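Local coordinates for protein neuraminidase (Influenza A virus, PDB 4FVK) that belongs to the influenza neuraminidase family, assembles as a homotetramer and is predicted to remove terminal sialic acids from viral and cellular glycoconjugates, at residues A280-T285 with E297-G302; E314-K319 with L344-Q349. All blocks are in the same frame, centred on the assembly; numbering follows the deposited sequence.

Contact 1 of 2, residues A280-T285 with E297-G302; sequences AWTSKT and EQIPNG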
loop_
_atom_site.group_PDB
_atom_site.type_symbol
_atom_site.label_atom_id
_atom_site.label_comp_id
_atom_site.label_asym_id
_atom_site.label_seq_id
_atom_site.Cartn_x
_atom_site.Cartn_y
_atom_site.Cartn_z
ATOM N N ALA A 280 15.479 -15.510 -36.653
ATOM C CA ALA A 280 14.228 -15.814 -36.013
ATOM C C ALA A 280 14.543 -16.660 -34.797
ATOM O O ALA A 280 15.549 -17.371 -34.769
ATOM C CB ALA A 280 13.300 -16.567 -36.973
ATOM N N TRP A 281 13.691 -16.572 -33.785
ATOM C CA TRP A 281 13.796 -17.487 -32.662
ATOM C C TRP A 281 12.525 -18.282 -32.506
ATOM O O TRP A 281 11.409 -17.785 -32.661
ATOM C CB TRP A 281 14.080 -16.766 -31.349
ATOM C CG TRP A 281 15.447 -16.244 -31.195
ATOM C CD1 TRP A 281 15.929 -15.041 -31.644
ATOM C CD2 TRP A 281 16.516 -16.859 -30.460
ATOM N NE1 TRP A 281 17.236 -14.892 -31.255
ATOM C CE2 TRP A 281 17.623 -15.996 -30.538
ATOM C CE3 TRP A 281 16.645 -18.065 -29.769
ATOM C CZ2 TRP A 281 18.841 -16.293 -29.943
ATOM C CZ3 TRP A 281 17.852 -18.362 -29.181
ATOM C CH2 TRP A 281 18.938 -17.482 -29.266
ATOM N N THR A 282 12.731 -19.518 -32.123
ATOM C CA THR A 282 11.696 -20.508 -32.025
ATOM C C THR A 282 11.699 -20.888 -30.542
ATOM O O THR A 282 12.694 -20.655 -29.863
ATOM C CB THR A 282 12.107 -21.679 -32.943
ATOM O OG1 THR A 282 11.143 -21.823 -33.987
ATOM C CG2 THR A 282 12.300 -22.970 -32.192
ATOM N N SER A 283 10.595 -21.414 -30.018
ATOM C CA SER A 283 10.559 -21.764 -28.604
ATOM C C SER A 283 9.588 -22.893 -28.378
ATOM O O SER A 283 8.527 -22.895 -28.942
ATOM C CB SER A 283 10.130 -20.558 -27.764
ATOM O OG SER A 283 8.779 -20.263 -28.024
ATOM N N LYS A 284 9.952 -23.844 -27.526
ATOM C CA LYS A 284 9.133 -25.029 -27.345
ATOM C C LYS A 284 9.540 -25.818 -26.113
ATOM O O LYS A 284 10.607 -25.598 -25.542
ATOM C CB LYS A 284 9.269 -25.933 -28.582
ATOM C CG LYS A 284 10.715 -26.308 -28.906
ATOM C CD LYS A 284 10.744 -27.481 -29.907
ATOM C CE LYS A 284 11.742 -27.271 -31.025
ATOM N NZ LYS A 284 13.124 -27.081 -30.523
ATOM N N THR A 285 8.708 -26.771 -25.712
ATOM C CA THR A 285 9.092 -27.646 -24.609
ATOM C C THR A 285 10.317 -28.459 -25.031
ATOM O O THR A 285 10.611 -28.563 -26.231
ATOM C CB THR A 285 7.971 -28.601 -24.278
ATOM O OG1 THR A 285 7.740 -29.435 -25.410
ATOM C CG2 THR A 285 6.675 -27.818 -23.969
ATOM N N GLU A 297 15.565 -21.567 -29.762
ATOM C CA GLU A 297 16.517 -21.837 -30.853
ATOM C C GLU A 297 16.557 -20.721 -31.890
ATOM O O GLU A 297 15.516 -20.300 -32.398
ATOM C CB GLU A 297 16.182 -23.175 -31.524
ATOM C CG GLU A 297 16.472 -24.372 -30.623
ATOM C CD GLU A 297 15.974 -25.691 -31.192
ATOM O OE1 GLU A 297 14.999 -25.673 -31.970
ATOM O OE2 GLU A 297 16.540 -26.749 -30.841
ATOM N N GLN A 298 17.760 -20.243 -32.199
ATOM C CA GLN A 298 17.948 -19.166 -33.167
ATOM C C GLN A 298 18.102 -19.714 -34.601
ATOM O O GLN A 298 18.861 -20.651 -34.835
ATOM C CB GLN A 298 19.177 -18.336 -32.791
ATOM C CG GLN A 298 19.376 -17.097 -33.647
ATOM C CD GLN A 298 20.778 -16.534 -33.557
ATOM O OE1 GLN A 298 21.761 -17.273 -33.617
ATOM N NE2 GLN A 298 20.880 -15.217 -33.427
ATOM N N ILE A 299 17.381 -19.126 -35.551
ATOM C CA ILE A 299 17.462 -19.519 -36.955
ATOM C C ILE A 299 17.893 -18.305 -37.751
ATOM O O ILE A 299 17.077 -17.416 -38.003
ATOM C CB ILE A 299 16.086 -19.983 -37.488
ATOM C CG1 ILE A 299 15.546 -21.128 -36.631
ATOM C CG2 ILE A 299 16.186 -20.408 -38.972
ATOM C CD1 ILE A 299 14.151 -21.532 -36.933
ATOM N N PRO A 300 19.180 -18.238 -38.122
ATOM C CA PRO A 300 19.721 -17.004 -38.713
ATOM C C PRO A 300 18.931 -16.497 -39.946
ATOM O O PRO A 300 18.755 -15.282 -40.117
ATOM C CB PRO A 300 21.162 -17.395 -39.083
ATOM C CG PRO A 300 21.523 -18.504 -38.112
ATOM C CD PRO A 300 20.231 -19.233 -37.821
ATOM N N ASN A 301 18.435 -17.416 -40.768
ATOM C CA ASN A 301 17.808 -17.043 -42.028
ATOM C C ASN A 301 16.295 -16.746 -41.941
ATOM O O ASN A 301 15.644 -16.539 -42.954
ATOM C CB ASN A 301 18.081 -18.121 -43.094
ATOM C CG ASN A 301 19.535 -18.183 -43.512
ATOM O OD1 ASN A 301 20.225 -17.161 -43.581
ATOM N ND2 ASN A 301 20.007 -19.387 -43.802
ATOM N N GLY A 302 15.733 -16.731 -40.741
ATOM C CA GLY A 302 14.326 -16.400 -40.594
ATOM C C GLY A 302 13.450 -17.634 -40.621
ATOM O O GLY A 302 13.892 -18.719 -40.999
#

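Contact 2 of 2, residues E314-K319 with L344-Q349; sequences ELFSNK and LEIEDQ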
loop_
_atom_site.group_PDB
_atom_site.type_symbol
_atom_site.label_atom_id
_atom_site.label_comp_id
_atom_site.label_asym_id
_atom_site.label_seq_id
_atom_site.Cartn_x
_atom_site.Cartn_y
_atom_site.Cartn_z
ATOM N N GLU A 314 18.727 -24.085 -23.589
ATOM C CA GLU A 314 17.776 -24.881 -22.840
ATOM C C GLU A 314 17.518 -24.175 -21.506
ATOM O O GLU A 314 18.181 -24.457 -20.513
ATOM C CB GLU A 314 18.342 -26.287 -22.637
ATOM C CG GLU A 314 17.313 -27.350 -22.312
ATOM C CD GLU A 314 17.936 -28.730 -22.193
ATOM O OE1 GLU A 314 17.946 -29.290 -21.078
ATOM O OE2 GLU A 314 18.427 -29.251 -23.216
ATOM N N LEU A 315 16.583 -23.224 -21.498
ATOM C CA LEU A 315 16.341 -22.386 -20.316
ATOM C C LEU A 315 15.745 -23.179 -19.150
ATOM O O LEU A 315 16.087 -22.944 -17.999
ATOM C CB LEU A 315 15.436 -21.201 -20.654
ATOM C CG LEU A 315 15.972 -20.206 -21.685
ATOM C CD1 LEU A 315 14.917 -19.150 -21.970
ATOM C CD2 LEU A 315 17.249 -19.568 -21.213
ATOM N N PHE A 316 14.855 -24.109 -19.457
ATOM C CA PHE A 316 14.344 -25.050 -18.466
ATOM C C PHE A 316 14.504 -26.447 -19.034
ATOM O O PHE A 316 14.266 -26.670 -20.227
ATOM C CB PHE A 316 12.855 -24.789 -18.141
ATOM C CG PHE A 316 12.615 -23.490 -17.418
ATOM C CD1 PHE A 316 12.667 -23.432 -16.029
ATOM C CD2 PHE A 316 12.372 -22.329 -18.125
ATOM C CE1 PHE A 316 12.461 -22.228 -15.352
ATOM C CE2 PHE A 316 12.166 -21.132 -17.466
ATOM C CZ PHE A 316 12.209 -21.082 -16.063
ATOM N N SER A 317 14.883 -27.395 -18.182
ATOM C CA SER A 317 15.023 -28.778 -18.622
ATOM C C SER A 317 13.901 -29.675 -18.092
ATOM O O SER A 317 13.156 -30.269 -18.871
ATOM C CB SER A 317 16.401 -29.325 -18.231
ATOM O OG SER A 317 16.599 -30.624 -18.751
ATOM N N ASN A 318 13.766 -29.755 -16.771
ATOM C CA ASN A 318 12.797 -30.663 -16.156
ATOM C C ASN A 318 11.451 -30.024 -15.770
ATOM O O ASN A 318 10.407 -30.677 -15.836
ATOM C CB ASN A 318 13.408 -31.326 -14.919
ATOM C CG ASN A 318 14.614 -32.185 -15.252
ATOM O OD1 ASN A 318 14.656 -32.850 -16.294
ATOM N ND2 ASN A 318 15.603 -32.178 -14.364
ATOM N N LYS A 319 11.483 -28.759 -15.366
ATOM C CA LYS A 319 10.281 -28.098 -14.859
ATOM C C LYS A 319 9.156 -28.089 -15.886
ATOM O O LYS A 319 9.378 -27.795 -17.053
ATOM C CB LYS A 319 10.587 -26.667 -14.407
ATOM C CG LYS A 319 9.558 -26.079 -13.444
ATOM C CD LYS A 319 9.867 -26.439 -11.987
ATOM C CE LYS A 319 9.280 -25.405 -11.009
ATOM N NZ LYS A 319 8.189 -25.947 -10.133
ATOM N N LEU A 344 6.198 -16.663 -19.483
ATOM C CA LEU A 344 6.126 -18.096 -19.620
ATOM C C LEU A 344 5.506 -18.660 -18.354
ATOM O O LEU A 344 5.934 -18.311 -17.258
ATOM C CB LEU A 344 7.540 -18.649 -19.793
ATOM C CG LEU A 344 7.723 -20.158 -19.625
ATOM C CD1 LEU A 344 7.001 -20.896 -20.713
ATOM C CD2 LEU A 344 9.250 -20.564 -19.605
ATOM N N GLU A 345 4.515 -19.533 -18.490
ATOM C CA GLU A 345 3.985 -20.199 -17.309
ATOM C C GLU A 345 4.885 -21.312 -16.809
ATOM O O GLU A 345 5.293 -22.197 -17.566
ATOM C CB GLU A 345 2.621 -20.790 -17.553
ATOM C CG GLU A 345 1.486 -19.806 -17.690
ATOM C CD GLU A 345 0.203 -20.532 -18.032
ATOM O OE1 GLU A 345 0.317 -21.660 -18.558
ATOM O OE2 GLU A 345 -0.903 -19.998 -17.793
ATOM N N ILE A 346 5.159 -21.276 -15.511
ATOM C CA ILE A 346 5.871 -22.354 -14.852
ATOM C C ILE A 346 4.843 -23.106 -14.026
ATOM O O ILE A 346 4.027 -22.500 -13.323
ATOM C CB ILE A 346 7.023 -21.828 -13.993
ATOM C CG1 ILE A 346 8.258 -21.589 -14.859
ATOM C CG2 ILE A 346 7.449 -22.873 -12.999
ATOM C CD1 ILE A 346 8.242 -20.359 -15.659
ATOM N N GLU A 347 4.836 -24.422 -14.126
ATOM C CA GLU A 347 3.776 -25.167 -13.459
ATOM C C GLU A 347 4.263 -25.854 -12.193
ATOM O O GLU A 347 5.288 -26.523 -12.190
ATOM C CB GLU A 347 3.103 -26.152 -14.411
ATOM C CG GLU A 347 1.666 -25.777 -14.715
ATOM C CD GLU A 347 1.429 -25.527 -16.184
ATOM O OE1 GLU A 347 1.688 -26.450 -16.985
ATOM O OE2 GLU A 347 0.990 -24.408 -16.536
ATOM N N ASP A 348 3.529 -25.662 -11.108
ATOM C CA ASP A 348 3.938 -26.214 -9.827
ATOM C C ASP A 348 2.794 -27.024 -9.247
ATOM O O ASP A 348 1.640 -26.610 -9.292
ATOM C CB ASP A 348 4.317 -25.093 -8.856
ATOM C CG ASP A 348 5.246 -24.061 -9.484
ATOM O OD1 ASP A 348 6.426 -24.394 -9.748
ATOM O OD2 ASP A 348 4.796 -22.909 -9.701
ATOM N N GLN A 349 3.135 -28.184 -8.709
ATOM C CA GLN A 349 2.186 -29.053 -8.050
ATOM C C GLN A 349 2.052 -28.567 -6.616
ATOM O O GLN A 349 3.055 -28.224 -5.989
ATOM C CB GLN A 349 2.726 -30.484 -8.056
ATOM C CG GLN A 349 1.695 -31.513 -7.665
ATOM C CD GLN A 349 0.449 -31.368 -8.505
ATOM O OE1 GLN A 349 0.516 -31.467 -9.730
ATOM N NE2 GLN A 349 -0.694 -31.080 -7.854
#

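Contact 1 of 2, residues A280-T285 with E297-G302
Glu297 meets strand 280-284 twice, by backbone and by carboxylate. Its main chain forms an antiparallel hydrogen-bonded pair with Thr282, N to O in both directions. Its side chain runs beside that of Thr282, pointing the same way, and then reaches Lys284, whose NZ lies 2.8 Å from Glu297 OE1 in a salt bridge. Bends at chi3 (135°) and chi4 (58°) turn the end of the lysine back to the glutamate, and its NZ meets OE1 from above the carboxylate plane. Thr282 OG1, buried on this same face, has no polar partner in the model.

Gln298 forms the non-hydrogen-bonded pair with Trp281 on the opposite face. Its CB sits 3.5 Å from the centroid of the six-membered indole ring, a CH-pi contact almost along the ring normal, while its backbone N lies over the ring as well, 3.4 Å from Trp281 CE3. The indole also packs edge-to-face against Trp24.

Ile299 closes the pairing with Ala280 through a hydrogen bond in each direction, the shorter from Ile299 N to Ala280 O at 2.7 Å. Ile299 O receives Ala280 N on one side of its plane and Gly302 N on the other, in a type I turn that brings Gly302 CA to 3.8 Å from Ala280 CB. The whole is an antiparallel beta hairpin within a blade of the six-bladed neuraminidase propeller.

Contact 2 of 2, residues E314-K319 with L344-Q349
At a junction between two neighbouring blades of the propeller, Phe316 and Lys319 of the corner leaving strand 312-314 lie against Leu344, Ile346 and Asp348 of strand 341-349. The corner begins with a classic beta bulge, in which Leu315 and Phe316 both face Phe294.

The inner part of the contact is apolar. With chi1 at -68° the phenyl ring of Phe316 is swung to the side of its own backbone N, and from there it reaches the strand with the far atoms CE2 and CZ. Phe316 CE2 is 3.7 Å from Leu344 CD2, the leucine and phenylalanine side chains running alongside in opposite senses. Phe316 CZ approaches Ile346 CD1 at 4.1 Å, and here the isoleucine lies roughly perpendicular to the phenylalanine side chain. The Phe316 side chain also touches Trp374 and Asp375, and Leu344 touches Phe294.

Lys319 carries the contact towards the end of the strand. Its aliphatic chain passes across the other branch of Ile346, with Lys319 CE 3.7 Å from Ile346 CG2. A bend at chi2 (87°) and another at chi4 (114°) accompany the approach of its ammonium to the carboxylate of Asp348. Lys319 NZ and Asp348 OD1 form a salt bridge modelled at 2.4 Å, a separation too short to be trusted in detail. Lys319 also packs on Glu79 of a neighbouring subunit, so this end of the contact borders a subunit interface of the tetramer. An apolar core bordered by an ion pair thus joins adjacent blades of the neuraminidase beta-propeller.

The first strand, 23-26, is the outer strand of the sheet that contact 2 later reaches. Contact 1 comes first and closes the hairpin of strands 280-284 and 292-299, joined by residues 285-291. The chain then passes through strand 312-314, which completes that sheet, and turns into strand 320-327 of the next one. Contact 2 closes this second loop, of 24 residues, when strand 341-349 returns beside the corner. The two loops follow in series and neither nest nor cross. Contact 1 acts within one blade, contact 2 between blades. Their centres lie about 19 Å apart; strand 292-299 serves both, its end pairing in contact 1 and its earlier part bordering contact 2.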